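Local coordinates for DNA ligase (Archaeoglobus fulgidus, PDB 3GDE), which probably seals nicks in double-stranded DNA during replication, recombination and repair, using ATP and passing through a covalent enzyme-adenylate intermediate, at residues 485-490 with 495-500; 72-75 with 79-82; 427-432 with 532-537. One frame throughout, in Å; residues are numbered along the deposited sequence.

Overall arrangement
Contacts 1 and 3 both belong to the C-terminal OB-fold region and reach the same antiparallel sheet, in which strands 494-497 and 428-437 are neighbours; their centres lie about 16 Å apart and they touch where P499 and K500 pack against V536. Contact 1 is a buried hairpin, built from backbone hydrogen bonds and apolar side chains. Contact 3, partly buried, lies nearer the centre of the chain and joins strand 428-437 to a loop by one salt bridge and one pair of valines, beside a phosphate. Contact 2 is a surface turn between two helices of the N-terminal region, about 6 Å from contact 1 at the nearest atoms, and its chemistry is a carboxylate beside a helix start.

Contact 1: 485-490 with 495-500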
ATOM      1  N   PRO A 485      10.756  17.863  -7.618  1.00 32.52           N
ATOM      2  CA  PRO A 485      11.963  17.156  -7.131  1.00 31.91           C
ATOM      3  C   PRO A 485      12.130  15.745  -7.695  1.00 31.09           C
ATOM      4  O   PRO A 485      13.241  15.215  -7.725  1.00 30.82           O
ATOM      5  CB  PRO A 485      11.736  17.065  -5.621  1.00 31.74           C
ATOM      6  CG  PRO A 485      10.721  18.102  -5.308  1.00 32.46           C
ATOM      7  CD  PRO A 485       9.846  18.205  -6.505  1.00 32.08           C
ATOM      8  N   LEU A 486      11.024  15.159  -8.145  1.00 30.28           N
ATOM      9  CA  LEU A 486      10.996  13.776  -8.597  1.00 29.59           C
ATOM     10  C   LEU A 486      11.255  13.633 -10.092  1.00 29.35           C
ATOM     11  O   LEU A 486      11.206  12.518 -10.611  1.00 28.57           O
ATOM     12  CB  LEU A 486       9.653  13.122  -8.232  1.00 29.16           C
ATOM     13  CG  LEU A 486       9.150  13.176  -6.782  1.00 29.62           C
ATOM     14  CD1 LEU A 486       7.902  12.314  -6.658  1.00 29.85           C
ATOM     15  CD2 LEU A 486      10.207  12.726  -5.757  1.00 28.93           C
ATOM     16  N   ILE A 487      11.526  14.744 -10.782  1.00 29.69           N
ATOM     17  CA  ILE A 487      11.779  14.687 -12.227  1.00 30.55           C
ATOM     18  C   ILE A 487      13.120  14.014 -12.510  1.00 31.89           C
ATOM     19  O   ILE A 487      14.179  14.435 -12.031  1.00 31.61           O
ATOM     20  CB  ILE A 487      11.666  16.056 -12.954  1.00 30.61           C
ATOM     21  CG1 ILE A 487      10.206  16.542 -12.987  1.00 30.31           C
ATOM     22  CG2 ILE A 487      12.214  15.944 -14.389  1.00 29.84           C
ATOM     23  CD1 ILE A 487      10.032  18.031 -13.312  1.00 29.76           C
ATOM     24  N   VAL A 488      13.038  12.965 -13.312  1.00 33.33           N
ATOM     25  CA  VAL A 488      14.116  12.031 -13.492  1.00 35.14           C
ATOM     26  C   VAL A 488      14.419  11.921 -15.006  1.00 36.34           C
ATOM     27  O   VAL A 488      15.396  11.313 -15.441  1.00 36.28           O
ATOM     28  CB  VAL A 488      13.708  10.699 -12.806  1.00 34.67           C
ATOM     29  CG1 VAL A 488      13.227   9.650 -13.802  1.00 35.09           C
ATOM     30  CG2 VAL A 488      14.816  10.193 -11.935  1.00 35.70           C
ATOM     31  N   SER A 489      13.553  12.539 -15.795  1.00 38.27           N
ATOM     32  CA  SER A 489      13.731  12.643 -17.235  1.00 40.60           C
ATOM     33  C   SER A 489      12.950  13.864 -17.686  1.00 41.99           C
ATOM     34  O   SER A 489      11.823  14.084 -17.241  1.00 41.98           O
ATOM     35  CB  SER A 489      13.226  11.381 -17.953  1.00 40.57           C
ATOM     36  OG  SER A 489      13.137  11.566 -19.359  1.00 41.28           O
ATOM     37  N   GLN A 490      13.574  14.683 -18.524  1.00 43.97           N
ATOM     38  CA  GLN A 490      12.862  15.770 -19.195  1.00 45.65           C
ATOM     39  C   GLN A 490      13.286  15.868 -20.651  1.00 46.36           C
ATOM     40  O   GLN A 490      14.423  16.255 -20.951  1.00 46.59           O
ATOM     41  CB  GLN A 490      13.040  17.115 -18.485  1.00 45.78           C
ATOM     42  CG  GLN A 490      12.182  18.206 -19.111  1.00 47.39           C
ATOM     43  CD  GLN A 490      12.027  19.448 -18.257  1.00 48.89           C
ATOM     44  OE1 GLN A 490      12.091  19.401 -17.026  1.00 50.35           O
ATOM     45  NE2 GLN A 490      11.793  20.573 -18.916  1.00 50.75           N
ATOM     46  N   VAL A 495       8.043  14.971 -19.070  1.00 38.25           N
ATOM     47  CA  VAL A 495       8.855  14.575 -17.917  1.00 36.56           C
ATOM     48  C   VAL A 495       8.444  13.189 -17.400  1.00 35.93           C
ATOM     49  O   VAL A 495       7.297  12.757 -17.575  1.00 35.42           O
ATOM     50  CB  VAL A 495       8.866  15.626 -16.741  1.00 36.44           C
ATOM     51  CG1 VAL A 495       9.516  16.931 -17.163  1.00 36.08           C
ATOM     52  CG2 VAL A 495       7.479  15.879 -16.171  1.00 36.25           C
ATOM     53  N   GLU A 496       9.401  12.494 -16.793  1.00 34.57           N
ATOM     54  CA  GLU A 496       9.129  11.253 -16.088  1.00 33.96           C
ATOM     55  C   GLU A 496       9.437  11.457 -14.609  1.00 32.38           C
ATOM     56  O   GLU A 496      10.337  12.225 -14.260  1.00 32.29           O
ATOM     57  CB  GLU A 496       9.924  10.086 -16.689  1.00 33.61           C
ATOM     58  CG  GLU A 496       9.539   9.771 -18.151  1.00 35.11           C
ATOM     59  CD  GLU A 496      10.428   8.715 -18.825  1.00 36.10           C
ATOM     60  OE1 GLU A 496      10.217   8.448 -20.038  1.00 37.93           O
ATOM     61  OE2 GLU A 496      11.332   8.150 -18.156  1.00 39.44           O
ATOM     62  N   PHE A 497       8.666  10.795 -13.753  1.00 30.99           N
ATOM     63  CA  PHE A 497       8.844  10.883 -12.305  1.00 29.99           C
ATOM     64  C   PHE A 497       9.282   9.570 -11.682  1.00 29.58           C
ATOM     65  O   PHE A 497       8.978   8.493 -12.197  1.00 29.11           O
ATOM     66  CB  PHE A 497       7.539  11.307 -11.614  1.00 30.09           C
ATOM     67  CG  PHE A 497       6.937  12.547 -12.169  1.00 29.25           C
ATOM     68  CD1 PHE A 497       5.717  12.499 -12.821  1.00 29.11           C
ATOM     69  CD2 PHE A 497       7.593  13.767 -12.055  1.00 28.88           C
ATOM     70  CE1 PHE A 497       5.156  13.648 -13.350  1.00 29.27           C
ATOM     71  CE2 PHE A 497       7.038  14.919 -12.587  1.00 29.37           C
ATOM     72  CZ  PHE A 497       5.821  14.861 -13.235  1.00 29.94           C
ATOM     73  N   ILE A 498      10.002   9.690 -10.566  1.00 29.15           N
ATOM     74  CA  ILE A 498      10.127   8.624  -9.571  1.00 28.68           C
ATOM     75  C   ILE A 498       8.710   8.285  -9.097  1.00 28.45           C
ATOM     76  O   ILE A 498       8.013   9.156  -8.590  1.00 28.28           O
ATOM     77  CB  ILE A 498      10.960   9.091  -8.345  1.00 28.33           C
ATOM     78  CG1 ILE A 498      12.413   9.354  -8.733  1.00 28.04           C
ATOM     79  CG2 ILE A 498      10.871   8.080  -7.185  1.00 27.83           C
ATOM     80  CD1 ILE A 498      13.089  10.373  -7.847  1.00 27.24           C
ATOM     81  N   PRO A 499       8.270   7.032  -9.298  1.00 28.62           N
ATOM     82  CA  PRO A 499       6.931   6.628  -8.848  1.00 29.12           C
ATOM     83  C   PRO A 499       6.756   6.836  -7.337  1.00 29.36           C
ATOM     84  O   PRO A 499       7.574   6.367  -6.549  1.00 29.80           O
ATOM     85  CB  PRO A 499       6.853   5.143  -9.223  1.00 29.13           C
ATOM     86  CG  PRO A 499       8.257   4.729  -9.565  1.00 29.17           C
ATOM     87  CD  PRO A 499       8.982   5.951 -10.000  1.00 28.52           C
ATOM     88  N   LYS A 500       5.708   7.556  -6.953  1.00 29.06           N
ATOM     89  CA  LYS A 500       5.564   8.037  -5.583  1.00 29.23           C
ATOM     90  C   LYS A 500       4.095   8.352  -5.268  1.00 28.53           C
ATOM     91  O   LYS A 500       3.507   7.816  -4.332  1.00 28.39           O
ATOM     92  CB  LYS A 500       6.422   9.296  -5.406  1.00 29.23           C
ATOM     93  CG  LYS A 500       7.164   9.416  -4.096  1.00 30.12           C
ATOM     94  CD  LYS A 500       6.432  10.256  -3.099  1.00 31.35           C
ATOM     95  CE  LYS A 500       7.410  11.074  -2.276  1.00 33.34           C
ATOM     96  NZ  LYS A 500       6.937  11.233  -0.872  1.00 35.94           N
TER
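I487 and F497 pair across a β-hairpin, strands 487-491 and 494-497, that forms part of the antiparallel sheet of the OB-fold domain. A classic β bulge interrupts it: V488 and S489 both face E496, whose O accepts from V488 N at 3.0 Å while its N donates to S489 O at 2.9 Å. Beyond the bulge, I498 N reaches L486 O at 3.1 Å, a bond bent only to 162° at the hydrogen. I487 continues the apolar face. From CB, its CG1 branch sits beside the backbone N (chi1 -69°) and meets F497 CE2 at 3.6 Å, the two side chains running side by side; CG2 turns to V495 CG1, and the terminal CD1 comes back to that same methyl, both at 4.0 Å. An alanine at I487 would remove CG1, CG2 and CD1, which would probably leave F497 CE2 and V495 CG1 without this packing. The F497 ring also stacks on F483, and W437 of strand 428-437 touches I487, Q490 and V495. The V495 CG1 methyl is also met by Q490 CG at 3.5 Å, the two side chains lying side by side.

Contact 2: 72-75 with 79-82; sequences ALEN and VKRS
E74 and V79 are the closest backbone pair of this helix-to-helix turn, their CA atoms 5.5 Å apart, and E74 CA points its hydrogen at V79 O over 3.5 Å with an angle of 152°. The side chain of E74 carries the rest. It bends at chi2 (-145°), and the carboxylate is brought up to the start of helix 81-91, where K80 holds the N-cap position. CG lies 3.6 Å from both V79 O and R81 N, and CD is 3.5 Å from R81 N. The two oxygens then part company: OE1 touches K80 CE at 3.3 Å, whereas OE2 rests 3.6 Å from R81 CB. Glutamate and lysine chains cross at about a right angle.

Neither basic group forms a salt bridge with this carboxylate. K80 is bent at chi2, chi3 and chi4, and its NZ donates instead to G78 O, staying 4.6 Å from E74 OE1. R81 runs extended from CG to NE and takes E85 of its own helix as its salt-bridge partner, its guanidinium plane 55° from that of the E74 carboxylate. E71 OE1 lies close to E74 OE2, a pairing of like charges that the nearby lysine, arginine and helix start would be expected to ease. V79 and L73 both pack on L101 of helix 94-108. The arrangement is a short turn joining consecutive helices 66-77 and 81-91 of the helical N-terminal DNA-binding domain, with an acidic side chain placed beside the N-terminus of the second helix.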
ATOM      1  N   ALA A  72      23.123  14.887   1.620  1.00 31.10           N
ATOM      2  CA  ALA A  72      24.095  13.873   2.036  1.00 30.98           C
ATOM      3  C   ALA A  72      25.091  13.583   0.921  1.00 31.04           C
ATOM      4  O   ALA A  72      26.291  13.479   1.163  1.00 31.48           O
ATOM      5  CB  ALA A  72      23.398  12.590   2.484  1.00 30.44           C
ATOM      6  N   LEU A  73      24.588  13.464  -0.299  1.00 31.21           N
ATOM      7  CA  LEU A  73      25.423  13.240  -1.472  1.00 31.51           C
ATOM      8  C   LEU A  73      26.349  14.431  -1.754  1.00 32.42           C
ATOM      9  O   LEU A  73      27.492  14.244  -2.166  1.00 32.65           O
ATOM     10  CB  LEU A  73      24.556  12.880  -2.693  1.00 30.97           C
ATOM     11  CG  LEU A  73      23.940  11.467  -2.685  1.00 29.31           C
ATOM     12  CD1 LEU A  73      22.864  11.287  -3.753  1.00 28.30           C
ATOM     13  CD2 LEU A  73      24.999  10.384  -2.827  1.00 28.31           C
ATOM     14  N   GLU A  74      25.845  15.643  -1.519  1.00 33.44           N
ATOM     15  CA  GLU A  74      26.639  16.866  -1.530  1.00 34.40           C
ATOM     16  C   GLU A  74      27.807  16.753  -0.550  1.00 34.32           C
ATOM     17  O   GLU A  74      28.962  17.017  -0.906  1.00 34.25           O
ATOM     18  CB  GLU A  74      25.789  18.030  -1.044  1.00 35.08           C
ATOM     19  CG  GLU A  74      25.038  18.837  -2.060  1.00 38.36           C
ATOM     20  CD  GLU A  74      24.987  20.295  -1.627  1.00 42.05           C
ATOM     21  OE1 GLU A  74      25.990  21.002  -1.841  1.00 42.84           O
ATOM     22  OE2 GLU A  74      23.965  20.724  -1.036  1.00 45.49           O
ATOM     23  N   ASN A  75      27.486  16.395   0.696  1.00 33.81           N
ATOM     24  CA  ASN A  75      28.489  16.290   1.755  1.00 33.92           C
ATOM     25  C   ASN A  75      29.626  15.343   1.415  1.00 33.79           C
ATOM     26  O   ASN A  75      30.787  15.690   1.607  1.00 33.87           O
ATOM     27  CB  ASN A  75      27.868  15.856   3.085  1.00 33.76           C
ATOM     28  CG  ASN A  75      26.995  16.921   3.709  1.00 33.86           C
ATOM     29  OD1 ASN A  75      26.108  16.614   4.514  1.00 34.47           O
ATOM     30  ND2 ASN A  75      27.228  18.177   3.346  1.00 33.93           N
ATOM     31  N   VAL A  79      30.420  17.676  -4.659  1.00 38.21           N
ATOM     32  CA  VAL A  79      29.725  18.285  -5.799  1.00 38.46           C
ATOM     33  C   VAL A  79      28.429  18.968  -5.350  1.00 38.85           C
ATOM     34  O   VAL A  79      27.715  18.459  -4.475  1.00 39.04           O
ATOM     35  CB  VAL A  79      29.496  17.309  -7.012  1.00 38.40           C
ATOM     36  CG1 VAL A  79      30.423  16.093  -6.951  1.00 37.75           C
ATOM     37  CG2 VAL A  79      28.066  16.877  -7.124  1.00 38.52           C
ATOM     38  N   LYS A  80      28.143  20.134  -5.928  1.00 38.88           N
ATOM     39  CA  LYS A  80      26.995  20.918  -5.470  1.00 39.27           C
ATOM     40  C   LYS A  80      25.679  20.295  -5.901  1.00 38.82           C
ATOM     41  O   LYS A  80      25.623  19.568  -6.894  1.00 38.77           O
ATOM     42  CB  LYS A  80      27.095  22.384  -5.904  1.00 39.50           C
ATOM     43  CG  LYS A  80      28.294  23.143  -5.314  1.00 41.40           C
ATOM     44  CD  LYS A  80      28.134  23.495  -3.803  1.00 44.98           C
ATOM     45  CE  LYS A  80      28.750  22.444  -2.847  1.00 45.72           C
ATOM     46  NZ  LYS A  80      30.208  22.193  -3.080  1.00 46.42           N
ATOM     47  N   ARG A  81      24.629  20.586  -5.144  1.00 39.00           N
ATOM     48  CA  ARG A  81      23.321  19.959  -5.339  1.00 38.89           C
ATOM     49  C   ARG A  81      22.764  20.151  -6.755  1.00 38.57           C
ATOM     50  O   ARG A  81      22.196  19.218  -7.323  1.00 38.38           O
ATOM     51  CB  ARG A  81      22.326  20.447  -4.283  1.00 38.99           C
ATOM     52  CG  ARG A  81      21.009  19.692  -4.314  1.00 39.61           C
ATOM     53  CD  ARG A  81      20.126  20.031  -3.141  1.00 39.52           C
ATOM     54  NE  ARG A  81      18.753  19.666  -3.457  1.00 39.76           N
ATOM     55  CZ  ARG A  81      17.732  19.730  -2.611  1.00 39.84           C
ATOM     56  NH1 ARG A  81      17.919  20.140  -1.363  1.00 39.86           N
ATOM     57  NH2 ARG A  81      16.518  19.365  -3.020  1.00 40.18           N
ATOM     58  N   SER A  82      22.948  21.348  -7.318  1.00 38.37           N
ATOM     59  CA  SER A  82      22.494  21.657  -8.686  1.00 38.04           C
ATOM     60  C   SER A  82      23.083  20.701  -9.726  1.00 37.27           C
ATOM     61  O   SER A  82      22.388  20.278 -10.644  1.00 36.88           O
ATOM     62  CB  SER A  82      22.799  23.118  -9.058  1.00 38.38           C
ATOM     63  OG  SER A  82      24.199  23.363  -9.091  1.00 39.65           O
TER

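Contact 3: 427-432 with 532-537. With PO4 (phosphate ion), chain D.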
ATOM      1  N   THR A 427     -13.893   4.220  -9.325  1.00 30.40           N
ATOM      2  CA  THR A 427     -12.735   5.032  -9.656  1.00 30.21           C
ATOM      3  C   THR A 427     -11.520   4.138  -9.491  1.00 30.54           C
ATOM      4  O   THR A 427     -11.614   3.045  -8.913  1.00 30.52           O
ATOM      5  CB  THR A 427     -12.600   6.311  -8.803  1.00 29.96           C
ATOM      6  OG1 THR A 427     -12.480   5.978  -7.409  1.00 30.99           O
ATOM      7  CG2 THR A 427     -13.783   7.243  -9.030  1.00 28.77           C
ATOM      8  N   LEU A 428     -10.389   4.582 -10.029  1.00 30.63           N
ATOM      9  CA  LEU A 428      -9.148   3.828  -9.926  1.00 30.79           C
ATOM     10  C   LEU A 428      -8.108   4.669  -9.248  1.00 30.65           C
ATOM     11  O   LEU A 428      -8.114   5.893  -9.365  1.00 30.67           O
ATOM     12  CB  LEU A 428      -8.643   3.417 -11.311  1.00 31.15           C
ATOM     13  CG  LEU A 428      -9.422   2.308 -12.020  1.00 32.02           C
ATOM     14  CD1 LEU A 428      -9.135   2.357 -13.518  1.00 32.34           C
ATOM     15  CD2 LEU A 428      -9.100   0.940 -11.412  1.00 31.40           C
ATOM     16  N   ASP A 429      -7.213   4.024  -8.520  1.00 30.48           N
ATOM     17  CA  ASP A 429      -6.066   4.743  -8.047  1.00 30.47           C
ATOM     18  C   ASP A 429      -4.801   4.277  -8.765  1.00 29.64           C
ATOM     19  O   ASP A 429      -4.478   3.085  -8.793  1.00 29.46           O
ATOM     20  CB  ASP A 429      -6.007   4.732  -6.531  1.00 31.97           C
ATOM     21  CG  ASP A 429      -6.771   5.922  -5.918  1.00 34.91           C
ATOM     22  OD1 ASP A 429      -7.949   5.778  -5.486  1.00 34.12           O
ATOM     23  OD2 ASP A 429      -6.175   7.028  -5.904  1.00 40.08           O
ATOM     24  N   LEU A 430      -4.151   5.243  -9.411  1.00 27.86           N
ATOM     25  CA  LEU A 430      -3.103   4.979 -10.371  1.00 27.27           C
ATOM     26  C   LEU A 430      -1.870   5.814 -10.041  1.00 27.00           C
ATOM     27  O   LEU A 430      -1.981   6.934  -9.554  1.00 26.86           O
ATOM     28  CB  LEU A 430      -3.604   5.254 -11.807  1.00 26.65           C
ATOM     29  CG  LEU A 430      -4.837   4.455 -12.277  1.00 26.06           C
ATOM     30  CD1 LEU A 430      -5.495   5.072 -13.522  1.00 24.82           C
ATOM     31  CD2 LEU A 430      -4.516   2.960 -12.507  1.00 24.75           C
ATOM     32  N   VAL A 431      -0.697   5.249 -10.290  1.00 27.00           N
ATOM     33  CA  VAL A 431       0.562   5.934  -9.998  1.00 27.14           C
ATOM     34  C   VAL A 431       0.820   7.008 -11.057  1.00 26.89           C
ATOM     35  O   VAL A 431       0.602   6.779 -12.240  1.00 26.40           O
ATOM     36  CB  VAL A 431       1.770   4.936  -9.945  1.00 26.68           C
ATOM     37  CG1 VAL A 431       3.066   5.660  -9.509  1.00 26.39           C
ATOM     38  CG2 VAL A 431       1.466   3.790  -9.001  1.00 26.82           C
ATOM     39  N   VAL A 432       1.282   8.173 -10.619  1.00 27.55           N
ATOM     40  CA  VAL A 432       1.728   9.211 -11.542  1.00 28.28           C
ATOM     41  C   VAL A 432       3.180   8.957 -11.946  1.00 28.67           C
ATOM     42  O   VAL A 432       4.115   9.199 -11.170  1.00 28.87           O
ATOM     43  CB  VAL A 432       1.588  10.609 -10.937  1.00 28.13           C
ATOM     44  CG1 VAL A 432       1.850  11.680 -12.015  1.00 28.28           C
ATOM     45  CG2 VAL A 432       0.227  10.773 -10.334  1.00 28.33           C
ATOM     46  N   ASP A 532      -3.009  10.596  -0.803  1.00 33.68           N
ATOM     47  CA  ASP A 532      -1.878  10.482   0.125  1.00 35.93           C
ATOM     48  C   ASP A 532      -1.962   9.224   0.983  1.00 35.89           C
ATOM     49  O   ASP A 532      -0.939   8.718   1.438  1.00 36.23           O
ATOM     50  CB  ASP A 532      -1.784  11.718   1.028  1.00 36.61           C
ATOM     51  CG  ASP A 532      -1.192  12.918   0.310  1.00 39.58           C
ATOM     52  OD1 ASP A 532      -0.335  12.716  -0.587  1.00 41.86           O
ATOM     53  OD2 ASP A 532      -1.575  14.063   0.657  1.00 43.18           O
ATOM     54  N   ASP A 533      -3.180   8.727   1.190  1.00 35.90           N
ATOM     55  CA  ASP A 533      -3.405   7.491   1.945  1.00 36.03           C
ATOM     56  C   ASP A 533      -2.896   6.236   1.208  1.00 35.93           C
ATOM     57  O   ASP A 533      -2.985   5.120   1.737  1.00 35.85           O
ATOM     58  CB  ASP A 533      -4.897   7.346   2.303  1.00 35.70           C
ATOM     59  CG  ASP A 533      -5.807   7.336   1.075  1.00 36.77           C
ATOM     60  OD1 ASP A 533      -5.700   8.265   0.241  1.00 36.46           O
ATOM     61  OD2 ASP A 533      -6.643   6.401   0.946  1.00 37.25           O
ATOM     62  N   LYS A 534      -2.371   6.426  -0.005  1.00 35.63           N
ATOM     63  CA  LYS A 534      -1.979   5.317  -0.873  1.00 35.60           C
ATOM     64  C   LYS A 534      -0.539   5.435  -1.388  1.00 36.01           C
ATOM     65  O   LYS A 534      -0.187   6.416  -2.057  1.00 35.86           O
ATOM     66  CB  LYS A 534      -2.946   5.178  -2.061  1.00 35.04           C
ATOM     67  CG  LYS A 534      -4.375   4.882  -1.678  1.00 34.16           C
ATOM     68  CD  LYS A 534      -5.171   4.439  -2.867  1.00 33.62           C
ATOM     69  CE  LYS A 534      -6.556   3.970  -2.467  1.00 34.12           C
ATOM     70  NZ  LYS A 534      -7.389   3.644  -3.668  1.00 34.67           N
ATOM     71  N   ASP A 535       0.277   4.428  -1.069  1.00 36.28           N
ATOM     72  CA  ASP A 535       1.620   4.272  -1.642  1.00 36.98           C
ATOM     73  C   ASP A 535       1.511   3.631  -3.029  1.00 36.29           C
ATOM     74  O   ASP A 535       0.452   3.104  -3.377  1.00 36.51           O
ATOM     75  CB  ASP A 535       2.479   3.371  -0.746  1.00 37.70           C
ATOM     76  CG  ASP A 535       2.951   4.060   0.514  1.00 40.06           C
ATOM     77  OD1 ASP A 535       3.109   5.305   0.515  1.00 43.95           O
ATOM     78  OD2 ASP A 535       3.191   3.343   1.510  1.00 43.28           O
ATOM     79  N   VAL A 536       2.595   3.639  -3.802  1.00 35.91           N
ATOM     80  CA  VAL A 536       2.559   3.070  -5.163  1.00 35.84           C
ATOM     81  C   VAL A 536       2.217   1.584  -5.177  1.00 35.80           C
ATOM     82  O   VAL A 536       1.617   1.102  -6.132  1.00 35.61           O
ATOM     83  CB  VAL A 536       3.840   3.346  -6.042  1.00 35.87           C
ATOM     84  CG1 VAL A 536       4.660   4.473  -5.496  1.00 35.64           C
ATOM     85  CG2 VAL A 536       4.701   2.086  -6.227  1.00 35.90           C
ATOM     86  N   ASP A 537       2.562   0.855  -4.119  1.00 36.27           N
ATOM     87  CA  ASP A 537       2.168  -0.554  -4.087  1.00 36.66           C
ATOM     88  C   ASP A 537       0.733  -0.782  -3.591  1.00 36.03           C
ATOM     89  O   ASP A 537       0.297  -1.922  -3.467  1.00 36.51           O
ATOM     90  CB  ASP A 537       3.216  -1.447  -3.403  1.00 37.44           C
ATOM     91  CG  ASP A 537       3.341  -1.189  -1.923  1.00 40.03           C
ATOM     92  OD1 ASP A 537       2.301  -1.260  -1.220  1.00 42.83           O
ATOM     93  OD2 ASP A 537       4.489  -0.947  -1.460  1.00 41.98           O
TER
HETATM   94  P   PO4 D 558     -10.965   3.615  -2.370  1.00 64.07           P
HETATM   95  O1  PO4 D 558     -10.656   4.150  -0.993  1.00 63.60           O
HETATM   96  O2  PO4 D 558     -12.364   3.037  -2.379  1.00 64.38           O
HETATM   97  O3  PO4 D 558     -10.904   4.743  -3.378  1.00 63.91           O
HETATM   98  O4  PO4 D 558      -9.964   2.536  -2.723  1.00 62.94           O
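The polar part of this contact is a salt bridge between D429 and K534, OD1 to NZ at 2.9 Å. The lysine nitrogen comes from above the carboxylate plane, 53° out of it, and the two side chains cross at about a right angle. K534 is extended beyond CG, which brings its ammonium to D429 OD1; on the way CD lies 3.8 Å from D429 CB and CG. NZ makes a second bond, to O4 of the phosphate ion at 3.0 Å, and so bridges a carboxylate and a phosphate. D429 OD1 itself is 3.8 Å from phosphate O3, and the lysine between these two anionic groups would be expected to offset their charges. R531 shares in this: its NH1 is hydrogen-bonded to the phosphate and forms a long, weak ion pair with D429. The phosphate probably came from the crystallisation liquor, but the K534 side chain is about 6 Å from that of R272, a predicted ATP-binding residue, which places K534 beside the probable nucleotide site.

The apolar part is a single pair of valines. With V431 CG2 anti to the carbonyl carbon (chi1 -175° for CG1), this methyl meets V536 CB at 3.8 Å, the two side chains meeting at a slant. The same CG2 lies 3.9 Å from V536 O.

Strand 428-437 thus offers D429 and V431, alternate residues on one face, to the loop between strand 526-530 and helix 542-550. The backbone N of D429 is also bonded to D540 further along that loop. To the sides, L428, L430 and V432 bond through their backbones to V505, F503 and Y501, while V431 pairs with A452 of strand 446-454, leaving the strand inside the OB-fold sheet.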